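Local coordinates for protein insect group II chitinase (Ostrinia furnacalis, PDB 5Y2A) that hydrolyses chitin, the beta-1,4-linked N-acetylglucosamine polymer, as the second catalytic domain of an insect group II chitinase of glycoside hydrolase family 18, at residues A13-D18 and D53-V58; G73-L78 and G116-D121; V132-G137 and K171-Y176; I190-Y195 and K239-G244; K203-V208 and L262-Y267. All blocks are in the same frame, centred on the assembly; numbering follows the deposited sequence.

Contact 1 (A13-D18 and D53-V58)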
# COMPACT_ATOMS: atom_id res chain seq x y z
N ALA A 13 -14.44 -3.43 -0.60
CA ALA A 13 -15.14 -2.18 -0.92
C ALA A 13 -16.09 -1.74 0.19
O ALA A 13 -16.64 -0.63 0.11
CB ALA A 13 -15.90 -2.30 -2.24
N TRP A 14 -16.38 -2.62 1.15
CA TRP A 14 -17.17 -2.23 2.31
C TRP A 14 -16.42 -1.26 3.21
O TRP A 14 -17.04 -0.41 3.87
CB TRP A 14 -17.57 -3.50 3.07
CG TRP A 14 -18.56 -3.28 4.17
CD1 TRP A 14 -19.92 -3.33 4.06
CD2 TRP A 14 -18.27 -3.02 5.55
NE1 TRP A 14 -20.50 -3.09 5.29
CE2 TRP A 14 -19.51 -2.91 6.22
CE3 TRP A 14 -17.09 -2.87 6.28
CZ2 TRP A 14 -19.59 -2.64 7.58
CZ3 TRP A 14 -17.18 -2.61 7.63
CH2 TRP A 14 -18.42 -2.49 8.27
N TYR A 15 -15.09 -1.35 3.24
CA TYR A 15 -14.25 -0.54 4.13
C TYR A 15 -13.90 0.79 3.46
O TYR A 15 -12.74 1.15 3.28
CB TYR A 15 -12.98 -1.31 4.51
CG TYR A 15 -13.23 -2.64 5.18
CD1 TYR A 15 -13.65 -2.70 6.49
CD2 TYR A 15 -12.98 -3.83 4.52
CE1 TYR A 15 -13.87 -3.90 7.12
CE2 TYR A 15 -13.19 -5.05 5.15
CZ TYR A 15 -13.64 -5.07 6.45
OH TYR A 15 -13.86 -6.26 7.11
N ARG A 16 -14.94 1.52 3.08
CA ARG A 16 -14.80 2.72 2.27
C ARG A 16 -15.74 3.78 2.80
O ARG A 16 -16.82 3.46 3.32
CB ARG A 16 -15.14 2.43 0.81
CG ARG A 16 -14.09 2.84 -0.17
CD ARG A 16 -14.31 2.19 -1.51
NE ARG A 16 -13.27 1.20 -1.77
CZ ARG A 16 -13.19 0.48 -2.89
NH1 ARG A 16 -14.09 0.66 -3.85
NH2 ARG A 16 -12.22 -0.40 -3.04
N PRO A 17 -15.38 5.07 2.66
CA PRO A 17 -16.27 6.12 3.16
C PRO A 17 -17.62 5.99 2.48
O PRO A 17 -17.72 5.52 1.34
CB PRO A 17 -15.55 7.42 2.75
CG PRO A 17 -14.11 7.03 2.62
CD PRO A 17 -14.10 5.60 2.15
N ASP A 18 -18.67 6.39 3.21
CA ASP A 18 -20.04 6.05 2.83
C ASP A 18 -20.35 6.24 1.35
O ASP A 18 -21.03 5.41 0.75
CB ASP A 18 -21.04 6.83 3.68
CG ASP A 18 -21.15 6.29 5.09
OD1 ASP A 18 -20.78 5.11 5.31
OD2 ASP A 18 -21.62 7.03 5.98
N ASP A 53 -11.36 -12.53 5.04
CA ASP A 53 -12.05 -11.60 5.93
C ASP A 53 -13.22 -12.37 6.54
O ASP A 53 -14.37 -12.26 6.10
CB ASP A 53 -12.52 -10.35 5.19
CG ASP A 53 -13.01 -9.26 6.13
OD1 ASP A 53 -13.35 -9.58 7.29
OD2 ASP A 53 -13.05 -8.09 5.71
N ILE A 54 -12.92 -13.14 7.59
CA ILE A 54 -13.95 -13.96 8.24
C ILE A 54 -15.10 -13.08 8.71
O ILE A 54 -16.28 -13.44 8.57
CB ILE A 54 -13.34 -14.76 9.40
CG1 ILE A 54 -12.37 -15.82 8.88
CG2 ILE A 54 -14.44 -15.41 10.24
CD1 ILE A 54 -13.05 -16.95 8.14
N TRP A 55 -14.78 -11.89 9.22
CA TRP A 55 -15.81 -11.04 9.81
C TRP A 55 -16.83 -10.61 8.76
O TRP A 55 -18.04 -10.65 9.02
CB TRP A 55 -15.16 -9.83 10.48
CG TRP A 55 -16.16 -9.02 11.21
CD1 TRP A 55 -16.69 -9.28 12.44
CD2 TRP A 55 -16.80 -7.83 10.74
NE1 TRP A 55 -17.60 -8.32 12.78
CE2 TRP A 55 -17.69 -7.41 11.75
CE3 TRP A 55 -16.69 -7.07 9.58
CZ2 TRP A 55 -18.47 -6.27 11.62
CZ3 TRP A 55 -17.47 -5.94 9.45
CH2 TRP A 55 -18.35 -5.55 10.47
N LEU A 56 -16.38 -10.19 7.58
CA LEU A 56 -17.32 -9.83 6.51
C LEU A 56 -17.86 -11.06 5.80
O LEU A 56 -19.08 -11.20 5.63
CB LEU A 56 -16.66 -8.91 5.48
CG LEU A 56 -16.77 -7.40 5.58
CD1 LEU A 56 -16.39 -6.81 4.23
CD2 LEU A 56 -18.16 -6.95 6.01
N ASP A 57 -16.97 -11.93 5.32
CA ASP A 57 -17.38 -13.00 4.41
C ASP A 57 -18.30 -13.99 5.09
O ASP A 57 -19.24 -14.51 4.48
CB ASP A 57 -16.15 -13.73 3.87
CG ASP A 57 -15.20 -12.84 3.11
OD1 ASP A 57 -15.63 -11.77 2.62
OD2 ASP A 57 -14.03 -13.23 2.97
N VAL A 58 -18.03 -14.30 6.36
CA VAL A 58 -18.67 -15.40 7.07
C VAL A 58 -19.57 -14.88 8.19
O VAL A 58 -20.79 -15.10 8.17
CB VAL A 58 -17.63 -16.39 7.61
CG1 VAL A 58 -18.30 -17.48 8.44
CG2 VAL A 58 -16.85 -17.01 6.46
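Tyr15 and Asp53 make the polar link: Tyr15 OH donates to Asp53 OD2 in a very short hydrogen bond (2.4 Å), a length to be read with caution. OD2 lies at the edge of the phenol ring, with ring and carboxylate nearly coplanar. The other oxygen, Asp53 OD1, takes Leu56 N from above the carboxylate plane at 3.1 Å and caps the helix. With an alanine in place of Asp53, the Tyr15 hydroxyl would probably lose its acceptor and Leu56 N its cap.

The apolar contacts centre on Trp14, whose indole swings anti to its own N (chi1 -171°) toward the helix. Leu56 CD2 sits over its five-membered ring, 4.1 Å from the centroid, while Leu56 CD1 touches Trp14 CB and Tyr15 CE2. Trp55 turns an edge to the Trp14 face in an offset edge-to-face pair, planes at 63°. Trp55 of the second subunit also packs on Trp14.

Asp53 is the N-cap of helix 54-59, and its OD2, through Tyr15, ties that helix to the loop after strand 4-10 of the family 18 barrel.

Contact 2 (G73-L78 and G116-D121)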
# COMPACT_ATOMS: atom_id res chain seq x y z
N GLY A 73 -30.50 -15.86 -11.76
CA GLY A 73 -29.93 -16.47 -12.95
C GLY A 73 -28.50 -16.11 -13.22
O GLY A 73 -28.01 -16.35 -14.33
N VAL A 74 -27.79 -15.57 -12.25
CA VAL A 74 -26.37 -15.30 -12.41
C VAL A 74 -25.61 -16.45 -11.78
O VAL A 74 -26.07 -17.07 -10.82
CB VAL A 74 -25.95 -13.95 -11.79
CG1 VAL A 74 -26.73 -12.81 -12.42
CG2 VAL A 74 -26.17 -13.96 -10.29
N LYS A 75 -24.44 -16.74 -12.33
CA LYS A 75 -23.53 -17.70 -11.72
C LYS A 75 -22.58 -16.94 -10.81
O LYS A 75 -22.09 -15.87 -11.18
CB LYS A 75 -22.76 -18.46 -12.80
CG LYS A 75 -23.63 -19.34 -13.69
CD LYS A 75 -24.09 -20.56 -12.90
CE LYS A 75 -25.00 -21.45 -13.72
NZ LYS A 75 -25.23 -22.74 -13.00
N VAL A 76 -22.35 -17.47 -9.61
CA VAL A 76 -21.52 -16.80 -8.61
C VAL A 76 -20.35 -17.71 -8.24
O VAL A 76 -20.55 -18.81 -7.70
CB VAL A 76 -22.33 -16.41 -7.36
CG1 VAL A 76 -21.45 -15.65 -6.36
CG2 VAL A 76 -23.52 -15.56 -7.76
N LEU A 77 -19.13 -17.25 -8.54
CA LEU A 77 -17.91 -17.99 -8.26
C LEU A 77 -17.09 -17.27 -7.21
O LEU A 77 -17.20 -16.05 -7.02
CB LEU A 77 -17.06 -18.17 -9.53
CG LEU A 77 -17.55 -19.10 -10.65
CD1 LEU A 77 -18.73 -18.49 -11.38
CD2 LEU A 77 -16.41 -19.39 -11.61
N LEU A 78 -16.24 -18.03 -6.52
CA LEU A 78 -15.30 -17.46 -5.57
C LEU A 78 -13.98 -17.21 -6.28
O LEU A 78 -13.47 -18.09 -6.98
CB LEU A 78 -15.09 -18.42 -4.39
CG LEU A 78 -14.03 -17.98 -3.38
CD1 LEU A 78 -14.47 -16.69 -2.70
CD2 LEU A 78 -13.79 -19.08 -2.35
N GLY A 116 -22.36 -21.99 -1.17
CA GLY A 116 -23.25 -21.87 -2.31
C GLY A 116 -22.61 -21.36 -3.58
O GLY A 116 -23.33 -20.88 -4.47
N PHE A 117 -21.29 -21.44 -3.70
CA PHE A 117 -20.61 -20.97 -4.90
C PHE A 117 -20.78 -21.96 -6.03
O PHE A 117 -20.81 -23.18 -5.82
CB PHE A 117 -19.12 -20.74 -4.62
CG PHE A 117 -18.85 -19.50 -3.82
CD1 PHE A 117 -18.97 -18.24 -4.40
CD2 PHE A 117 -18.48 -19.58 -2.49
CE1 PHE A 117 -18.72 -17.09 -3.67
CE2 PHE A 117 -18.23 -18.43 -1.75
CZ PHE A 117 -18.35 -17.19 -2.34
N ASP A 118 -20.92 -21.44 -7.25
CA ASP A 118 -21.02 -22.24 -8.45
C ASP A 118 -19.67 -22.66 -9.02
O ASP A 118 -19.63 -23.38 -10.02
CB ASP A 118 -21.81 -21.48 -9.53
CG ASP A 118 -23.23 -21.22 -9.11
OD1 ASP A 118 -23.91 -22.17 -8.66
OD2 ASP A 118 -23.68 -20.06 -9.23
N GLY A 119 -18.57 -22.20 -8.44
CA GLY A 119 -17.27 -22.56 -8.96
C GLY A 119 -16.20 -21.62 -8.44
O GLY A 119 -16.42 -20.88 -7.48
N LEU A 120 -15.04 -21.66 -9.11
CA LEU A 120 -13.82 -21.03 -8.63
C LEU A 120 -13.14 -20.28 -9.77
O LEU A 120 -13.05 -20.79 -10.89
CB LEU A 120 -12.86 -22.07 -8.03
CG LEU A 120 -11.52 -21.58 -7.49
CD1 LEU A 120 -11.70 -20.85 -6.16
CD2 LEU A 120 -10.55 -22.75 -7.33
N ASP A 121 -12.68 -19.07 -9.47
CA ASP A 121 -11.90 -18.26 -10.41
C ASP A 121 -10.48 -18.15 -9.86
O ASP A 121 -10.27 -17.59 -8.78
CB ASP A 121 -12.55 -16.89 -10.59
CG ASP A 121 -11.79 -16.00 -11.56
OD1 ASP A 121 -11.65 -16.38 -12.74
OD2 ASP A 121 -11.33 -14.92 -11.13
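The Phe117 ring offers one face to Leu78, whose CB stands over its centre, 3.8 Å from the centroid and 5° off the normal; Val76 O lies in plane at the ring edge. Leu78 CD1 reaches the far rim at CZ, and Val76 CG1 touches Phe117 CD1. A serine in place of Phe117 would probably open a gap under Leu78 and strip Val76 CG1 of its aromatic neighbour.

The carboxylate of Asp118 acts as a sheet partner. Its OD2 takes Val76 N through the anti lone pair, at 2.9 Å and nearly straight (171°), while Asp118 N donates to Val76 O at 2.7 Å, so a single residue holds both polar groups of Val76. Asp118 OD1 is salt-bridged to Lys70; the bent Lys75 chain merely passes its CD by OD2.

Beyond this the strands pair in parallel: Leu78 N binds Gly119 O at 3.0 Å, and Asp121 N binds Leu78 O at 2.8 Å. Leu77 CG packs 3.6 Å from Gly119 C, where a beta carbon would be tight. Asp118 to Asp121 open the DGxDxDxE signature of family 18, and Asp121 bonds Tyr8 and Ser164. Helices 62-67 and 98-115 cover Leu78 and Phe117, while strands 34-42 and 162-167 flank the pair.

Contact 3 (V132-G137 and K171-Y176)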
# COMPACT_ATOMS: atom_id res chain seq x y z
N VAL A 132 5.02 -10.72 -10.96
CA VAL A 132 5.71 -10.36 -12.21
C VAL A 132 7.24 -10.41 -12.10
O VAL A 132 7.95 -9.88 -12.96
CB VAL A 132 5.23 -9.00 -12.77
CG1 VAL A 132 3.72 -8.88 -12.67
CG2 VAL A 132 5.94 -7.80 -12.13
N GLU A 133 7.76 -11.11 -11.10
CA GLU A 133 9.21 -11.33 -10.98
C GLU A 133 9.52 -12.71 -11.55
O GLU A 133 9.56 -13.71 -10.83
CB GLU A 133 9.65 -11.19 -9.53
CG GLU A 133 9.42 -9.81 -8.93
CD GLU A 133 10.28 -9.56 -7.71
OE1 GLU A 133 10.22 -10.37 -6.75
OE2 GLU A 133 11.04 -8.57 -7.70
N CYS A 134 9.76 -12.75 -12.87
CA CYS A 134 9.87 -14.02 -13.59
C CYS A 134 11.11 -14.82 -13.24
O CYS A 134 11.13 -16.03 -13.45
CB CYS A 134 9.84 -13.76 -15.10
SG CYS A 134 8.31 -12.99 -15.68
N GLU A 135 12.15 -14.18 -12.68
CA GLU A 135 13.35 -14.90 -12.27
C GLU A 135 13.16 -15.66 -10.97
O GLU A 135 14.05 -16.41 -10.55
CB GLU A 135 14.53 -13.94 -12.13
CG GLU A 135 14.43 -12.94 -10.98
CD GLU A 135 13.57 -11.73 -11.32
OE1 GLU A 135 12.99 -11.70 -12.42
OE2 GLU A 135 13.48 -10.81 -10.47
N LYS A 136 12.09 -15.32 -10.25
CA LYS A 136 11.72 -15.89 -8.95
C LYS A 136 11.18 -17.32 -8.84
O LYS A 136 11.55 -18.06 -7.92
CB LYS A 136 10.75 -14.94 -8.23
CG LYS A 136 11.28 -13.52 -8.06
CD LYS A 136 12.46 -13.49 -7.10
CE LYS A 136 13.11 -12.11 -7.07
NZ LYS A 136 12.56 -11.26 -5.98
N GLY A 137 10.29 -17.70 -9.75
CA GLY A 137 9.64 -18.98 -9.74
C GLY A 137 10.30 -19.99 -10.65
O GLY A 137 11.06 -19.64 -11.56
N LYS A 171 2.90 -10.02 -22.60
CA LYS A 171 3.44 -11.06 -23.46
C LYS A 171 4.51 -11.86 -22.72
O LYS A 171 4.48 -13.10 -22.71
CB LYS A 171 4.03 -10.45 -24.73
CG LYS A 171 4.62 -11.51 -25.68
CD LYS A 171 5.40 -10.88 -26.81
CE LYS A 171 5.96 -11.94 -27.76
NZ LYS A 171 6.68 -13.04 -27.06
N ARG A 172 5.45 -11.16 -22.09
CA ARG A 172 6.51 -11.79 -21.31
C ARG A 172 5.95 -12.80 -20.31
O ARG A 172 6.38 -13.96 -20.27
CB ARG A 172 7.32 -10.72 -20.58
CG ARG A 172 8.43 -11.26 -19.71
CD ARG A 172 9.22 -10.14 -19.04
NE ARG A 172 10.29 -10.70 -18.22
CZ ARG A 172 10.43 -10.50 -16.91
NH1 ARG A 172 9.56 -9.73 -16.26
NH2 ARG A 172 11.44 -11.06 -16.26
N VAL A 173 4.99 -12.36 -19.48
CA VAL A 173 4.45 -13.24 -18.44
C VAL A 173 3.68 -14.39 -19.06
O VAL A 173 3.73 -15.53 -18.57
CB VAL A 173 3.57 -12.44 -17.45
CG1 VAL A 173 2.92 -13.37 -16.44
CG2 VAL A 173 4.40 -11.37 -16.74
N ILE A 174 2.92 -14.12 -20.12
CA ILE A 174 2.16 -15.19 -20.78
C ILE A 174 3.10 -16.30 -21.23
O ILE A 174 2.83 -17.49 -21.01
CB ILE A 174 1.34 -14.63 -21.95
CG1 ILE A 174 0.21 -13.73 -21.42
CG2 ILE A 174 0.78 -15.77 -22.81
CD1 ILE A 174 -0.29 -12.74 -22.43
N ASP A 175 4.23 -15.93 -21.84
CA ASP A 175 5.19 -16.92 -22.32
C ASP A 175 5.74 -17.76 -21.17
O ASP A 175 5.96 -18.96 -21.31
CB ASP A 175 6.34 -16.23 -23.06
CG ASP A 175 5.90 -15.60 -24.36
OD1 ASP A 175 4.84 -16.00 -24.88
OD2 ASP A 175 6.62 -14.71 -24.86
N TYR A 176 5.94 -17.13 -20.01
CA TYR A 176 6.48 -17.84 -18.85
C TYR A 176 5.44 -18.68 -18.13
O TYR A 176 5.79 -19.73 -17.57
CB TYR A 176 7.07 -16.83 -17.87
CG TYR A 176 8.47 -16.34 -18.14
CD1 TYR A 176 9.56 -17.21 -18.15
CD2 TYR A 176 8.72 -14.99 -18.35
CE1 TYR A 176 10.85 -16.75 -18.37
CE2 TYR A 176 10.00 -14.52 -18.58
CZ TYR A 176 11.06 -15.41 -18.59
OH TYR A 176 12.33 -14.92 -18.81
O HOH W 1 11.36 -10.03 -13.44
O HOH W 2 13.98 -12.24 -15.65
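The disulfide-closed loop of Cys129 and Cys134 rests here on helix 171-177 of the family 18 TIM barrel, with Cys134 set between Arg172 and Tyr176. The half-cystine sulfur covers one guanidinium face: Cys134 SG stands 3.4 Å above the Arg172 plane, over its centre. That placement relies on an arginine stretched out from CG to NE, its CG anti to the backbone N (chi1 179°), which carries the flat group out from the helix to the loop. Cys134 CB lies over the Tyr176 ring toward the rim, 3.9 Å from the centroid, and makes a CH-pi contact. The sulfur meets the same ring obliquely, with SG 3.4 Å from Tyr176 CD2, a Cys sulfur-aromatic contact. Val173 CG2 adds a looser apolar touch to SG.

Glu135 OE1 faces the guanidinium edge but stays beyond salt-bridge range of Arg172, and water bridges the two. Water 1 lies in plane at that edge and knits three residues together: it accepts from Cys134 N at 3.2 Å and from Arg172 NH2 at 3.0 Å, and donates to Glu135 OE1 at 2.5 Å.

Contact 4 (I190-Y195 and K239-G244)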
# COMPACT_ATOMS: atom_id res chain seq x y z
N ILE A 190 -11.54 -17.59 -19.88
CA ILE A 190 -10.26 -17.00 -19.52
C ILE A 190 -10.47 -15.50 -19.47
O ILE A 190 -10.77 -14.87 -20.50
CB ILE A 190 -9.17 -17.37 -20.53
CG1 ILE A 190 -8.88 -18.87 -20.50
CG2 ILE A 190 -7.91 -16.58 -20.28
CD1 ILE A 190 -8.07 -19.34 -21.67
N SER A 191 -10.34 -14.91 -18.29
CA SER A 191 -10.50 -13.47 -18.13
C SER A 191 -9.14 -12.82 -18.32
O SER A 191 -8.27 -12.90 -17.45
CB SER A 191 -11.09 -13.12 -16.77
OG SER A 191 -12.50 -13.37 -16.74
N LEU A 192 -8.95 -12.16 -19.46
CA LEU A 192 -7.72 -11.44 -19.72
C LEU A 192 -7.69 -10.17 -18.87
O LEU A 192 -8.59 -9.34 -18.96
CB LEU A 192 -7.61 -11.08 -21.20
CG LEU A 192 -7.78 -12.24 -22.19
CD1 LEU A 192 -7.81 -11.67 -23.61
CD2 LEU A 192 -6.66 -13.26 -22.04
N MET A 193 -6.65 -10.02 -18.04
CA MET A 193 -6.52 -8.80 -17.24
C MET A 193 -5.88 -7.71 -18.10
O MET A 193 -4.75 -7.28 -17.89
CB MET A 193 -5.74 -9.08 -15.96
CG MET A 193 -6.54 -9.94 -14.99
SD MET A 193 -5.68 -10.19 -13.42
CE MET A 193 -4.47 -11.38 -13.96
N THR A 194 -6.67 -7.26 -19.07
CA THR A 194 -6.22 -6.29 -20.08
C THR A 194 -6.26 -4.86 -19.52
O THR A 194 -6.97 -3.99 -20.00
CB THR A 194 -7.06 -6.45 -21.34
OG1 THR A 194 -8.42 -6.77 -20.98
CG2 THR A 194 -6.51 -7.59 -22.18
N TYR A 195 -5.45 -4.65 -18.48
CA TYR A 195 -5.32 -3.33 -17.86
C TYR A 195 -4.04 -3.32 -17.04
O TYR A 195 -3.35 -4.34 -16.90
CB TYR A 195 -6.54 -2.98 -17.01
CG TYR A 195 -7.11 -4.14 -16.22
CD1 TYR A 195 -6.43 -4.65 -15.11
CD2 TYR A 195 -8.32 -4.71 -16.57
CE1 TYR A 195 -6.96 -5.70 -14.37
CE2 TYR A 195 -8.85 -5.76 -15.84
CZ TYR A 195 -8.17 -6.25 -14.75
OH TYR A 195 -8.70 -7.30 -14.03
N LYS A 239 -13.99 -18.10 -28.10
CA LYS A 239 -15.15 -18.04 -27.22
C LYS A 239 -14.78 -18.17 -25.74
O LYS A 239 -15.63 -17.93 -24.88
CB LYS A 239 -16.24 -19.07 -27.58
CG LYS A 239 -16.95 -18.75 -28.91
CD LYS A 239 -17.47 -17.32 -28.91
CE LYS A 239 -18.57 -17.02 -27.90
NZ LYS A 239 -19.15 -15.66 -28.12
N LYS A 240 -13.57 -18.67 -25.43
CA LYS A 240 -13.15 -18.73 -24.03
C LYS A 240 -12.56 -17.41 -23.53
O LYS A 240 -12.44 -17.22 -22.32
CB LYS A 240 -12.10 -19.84 -23.81
CG LYS A 240 -12.61 -21.27 -24.01
CD LYS A 240 -13.70 -21.62 -23.01
CE LYS A 240 -14.17 -23.05 -23.21
NZ LYS A 240 -13.12 -24.03 -22.84
N LEU A 241 -12.20 -16.49 -24.44
CA LEU A 241 -11.51 -15.28 -24.03
C LEU A 241 -12.51 -14.21 -23.60
O LEU A 241 -13.43 -13.87 -24.34
CB LEU A 241 -10.63 -14.75 -25.16
CG LEU A 241 -9.47 -15.68 -25.54
CD1 LEU A 241 -8.68 -15.09 -26.70
CD2 LEU A 241 -8.58 -15.93 -24.32
N VAL A 242 -12.31 -13.67 -22.41
CA VAL A 242 -13.15 -12.62 -21.86
C VAL A 242 -12.26 -11.41 -21.62
O VAL A 242 -11.26 -11.51 -20.89
CB VAL A 242 -13.85 -13.08 -20.57
CG1 VAL A 242 -14.58 -11.92 -19.90
CG2 VAL A 242 -14.83 -14.22 -20.89
N VAL A 243 -12.60 -10.28 -22.22
CA VAL A 243 -11.72 -9.11 -22.24
C VAL A 243 -12.05 -8.20 -21.07
O VAL A 243 -13.15 -7.64 -20.99
CB VAL A 243 -11.83 -8.36 -23.58
CG1 VAL A 243 -11.02 -7.07 -23.52
CG2 VAL A 243 -11.34 -9.25 -24.72
N GLY A 244 -11.09 -8.04 -20.16
CA GLY A 244 -11.29 -7.18 -19.01
C GLY A 244 -11.27 -5.71 -19.38
O GLY A 244 -10.55 -5.26 -20.27
O HOH W 3 -9.21 -3.19 -21.36
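Gly244 O is gripped by two donors, Thr194 OG1 at 2.7 Å and a water, also at 2.7 Å, which donates in addition to Thr194 O. The threonine hydroxyl occupies the crowded position between its own N and carbonyl carbon (chi1 36°), and from there it meets the Gly244 carbonyl with a C=O...donor angle of 117°, slightly tilted from the plane. Thr194 OG1 also packs against Val243 CG1.

Behind this knot the two strands run parallel, 28° apart, and exchange backbone bonds in turn: Ile190 N to Lys240 O at 2.6 Å, Val242 N to Ile190 O, Leu192 N to Val242 O, and Gly244 N to Leu192 O at 3.1 Å. They are the sixth and seventh strands of the eight-stranded TIM barrel, next to strands 162-167 and 339-343. Ser191 and Val242 share one face, where both meet Met341. Ile190, Leu192 and Leu241 share the other; Leu241 CD2 lies 4.0 Å from Leu192 CD2 and lines up beside Ile190, and helix 224-233 covers both leucines.

Tyr195, in the MxYD run of family 18, brings its ring edge to Gly244, with CD2 4.2 Å from Gly244 C, and stacks on Trp343. At Gly244 a beta carbon would clash with Leu192 O, 2.7 Å away.

Contact 5 (K203-V208 and L262-Y267)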
# COMPACT_ATOMS: atom_id res chain seq x y z
N LYS A 203 7.54 5.44 -14.44
CA LYS A 203 8.15 6.76 -14.37
C LYS A 203 7.80 7.69 -15.51
O LYS A 203 8.51 8.66 -15.69
CB LYS A 203 9.67 6.61 -14.36
CG LYS A 203 10.20 6.03 -13.15
CD LYS A 203 9.68 7.03 -12.17
CE LYS A 203 10.58 7.00 -10.94
NZ LYS A 203 10.04 7.65 -9.73
N LYS A 204 6.67 7.48 -16.20
CA LYS A 204 6.16 8.44 -17.17
C LYS A 204 4.69 8.13 -17.41
O LYS A 204 4.24 6.99 -17.19
CB LYS A 204 6.94 8.39 -18.48
CG LYS A 204 6.86 7.07 -19.24
CD LYS A 204 7.94 7.00 -20.32
CE LYS A 204 7.68 5.89 -21.32
NZ LYS A 204 8.83 5.74 -22.26
N THR A 205 3.94 9.13 -17.85
CA THR A 205 2.50 8.97 -18.02
C THR A 205 2.20 7.99 -19.15
O THR A 205 2.89 7.95 -20.17
CB THR A 205 1.83 10.31 -18.32
OG1 THR A 205 2.32 10.82 -19.56
CG2 THR A 205 2.12 11.32 -17.20
N GLY A 206 1.15 7.19 -18.95
CA GLY A 206 0.74 6.21 -19.94
C GLY A 206 -0.68 5.78 -19.64
O GLY A 206 -1.20 6.01 -18.55
N HIS A 207 -1.31 5.13 -20.62
CA HIS A 207 -2.70 4.76 -20.45
C HIS A 207 -2.81 3.40 -19.76
O HIS A 207 -2.08 2.47 -20.07
CB HIS A 207 -3.46 4.74 -21.78
CG HIS A 207 -4.94 4.86 -21.60
ND1 HIS A 207 -5.73 3.79 -21.23
CD2 HIS A 207 -5.77 5.93 -21.69
CE1 HIS A 207 -6.98 4.19 -21.11
NE2 HIS A 207 -7.03 5.48 -21.38
N VAL A 208 -3.76 3.31 -18.83
CA VAL A 208 -3.96 2.09 -18.05
C VAL A 208 -4.28 0.90 -18.95
O VAL A 208 -3.92 -0.24 -18.63
CB VAL A 208 -5.06 2.32 -16.99
CG1 VAL A 208 -6.36 2.80 -17.66
CG2 VAL A 208 -5.31 1.05 -16.18
N LEU A 262 1.37 12.25 -23.22
CA LEU A 262 1.75 10.87 -22.95
C LEU A 262 3.27 10.78 -22.92
O LEU A 262 3.96 11.45 -23.69
CB LEU A 262 1.19 9.96 -24.04
CG LEU A 262 -0.31 9.71 -24.03
CD1 LEU A 262 -0.69 9.10 -25.36
CD2 LEU A 262 -0.76 8.84 -22.85
N GLY A 263 3.79 9.96 -22.01
CA GLY A 263 5.23 9.81 -21.87
C GLY A 263 5.93 10.89 -21.08
O GLY A 263 7.16 10.88 -21.00
N ALA A 264 5.18 11.84 -20.50
CA ALA A 264 5.81 12.87 -19.68
C ALA A 264 6.37 12.25 -18.41
O ALA A 264 5.69 11.44 -17.77
CB ALA A 264 4.79 13.95 -19.31
N PRO A 265 7.60 12.59 -18.01
CA PRO A 265 8.18 11.99 -16.80
C PRO A 265 7.38 12.31 -15.55
O PRO A 265 6.85 13.41 -15.38
CB PRO A 265 9.58 12.61 -16.74
CG PRO A 265 9.88 12.97 -18.15
CD PRO A 265 8.57 13.43 -18.73
N THR A 266 7.30 11.33 -14.65
CA THR A 266 6.55 11.46 -13.42
C THR A 266 7.45 11.12 -12.24
O THR A 266 8.46 10.44 -12.38
CB THR A 266 5.32 10.54 -13.42
OG1 THR A 266 5.74 9.18 -13.60
CG2 THR A 266 4.38 10.93 -14.55
N TYR A 267 7.05 11.62 -11.06
CA TYR A 267 7.82 11.41 -9.85
C TYR A 267 7.07 10.65 -8.76
O TYR A 267 7.68 10.28 -7.75
CB TYR A 267 8.30 12.76 -9.29
CG TYR A 267 7.18 13.67 -8.82
CD1 TYR A 267 6.69 13.60 -7.53
CD2 TYR A 267 6.63 14.61 -9.68
CE1 TYR A 267 5.67 14.42 -7.10
CE2 TYR A 267 5.61 15.45 -9.26
CZ TYR A 267 5.14 15.35 -7.97
OH TYR A 267 4.11 16.18 -7.53
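Segments 203-207 and 262-267 run roughly antiparallel, 144° apart end to end, and are tied by backbone bonds without forming a regular ladder. Thr205 N donates to Ala264 O, and Thr205 O accepts from Gly263 N, both at 2.9 Å. Farther along, Thr266 N reaches Lys203 O at 3.1 Å, with the donor well above the carbonyl plane. A single bridge brings Lys204 and Pro265 close, their CA atoms 4.1 Å apart, and Lys204 CA makes a CA-H...O contact to Ala264 O.

Among the side chains Thr205 does most. Its OG1 sits between the backbone N and carbonyl carbon (chi1 63°), which turns it to the opposite loop to accept Ala264 N at 3.2 Å; the same hydroxyl bonds Gly261 O. Its methyl CG2 meets Thr266 CG2 at 3.5 Å, the two threonines crossing at a slant. Leu262 folds its CD2 over Gly206 CA at 4.2 Å and packs on Trp316. His207 NE2 bonds Phe319 O.

The contact joins the loop after strand 189-192, the sixth of the barrel, to the chain leading into strand 266-269. Segment 262-267 lies between the seventh and eighth barrel strands, a place consistent with the alpha+beta insertion domain of many family 18 chitinases.

In the fold
Contacts 2 and 4 form the buried core: both pair neighbouring parallel strands of the same barrel, at centres about 17 Å apart, through backbone bonds, with apolar side chains filling in. Contact 1 is a surface contact where aromatic rings and one carboxylate fasten a loop to a helix, and its residues reach the second subunit. Contact 3, partly buried, lies about 32 Å from contact 1 between centres; there a disulfide sulfur and water do the joining. Contact 5 is backbone-bonded like the core pairs, but irregular, and sits far out, about 38 Å from contact 2 between centres. It touches contact 4 through Tyr195 CB and Val208 O, and strand 241-254 of contact 4 pairs antiparallel with its strand 266-269.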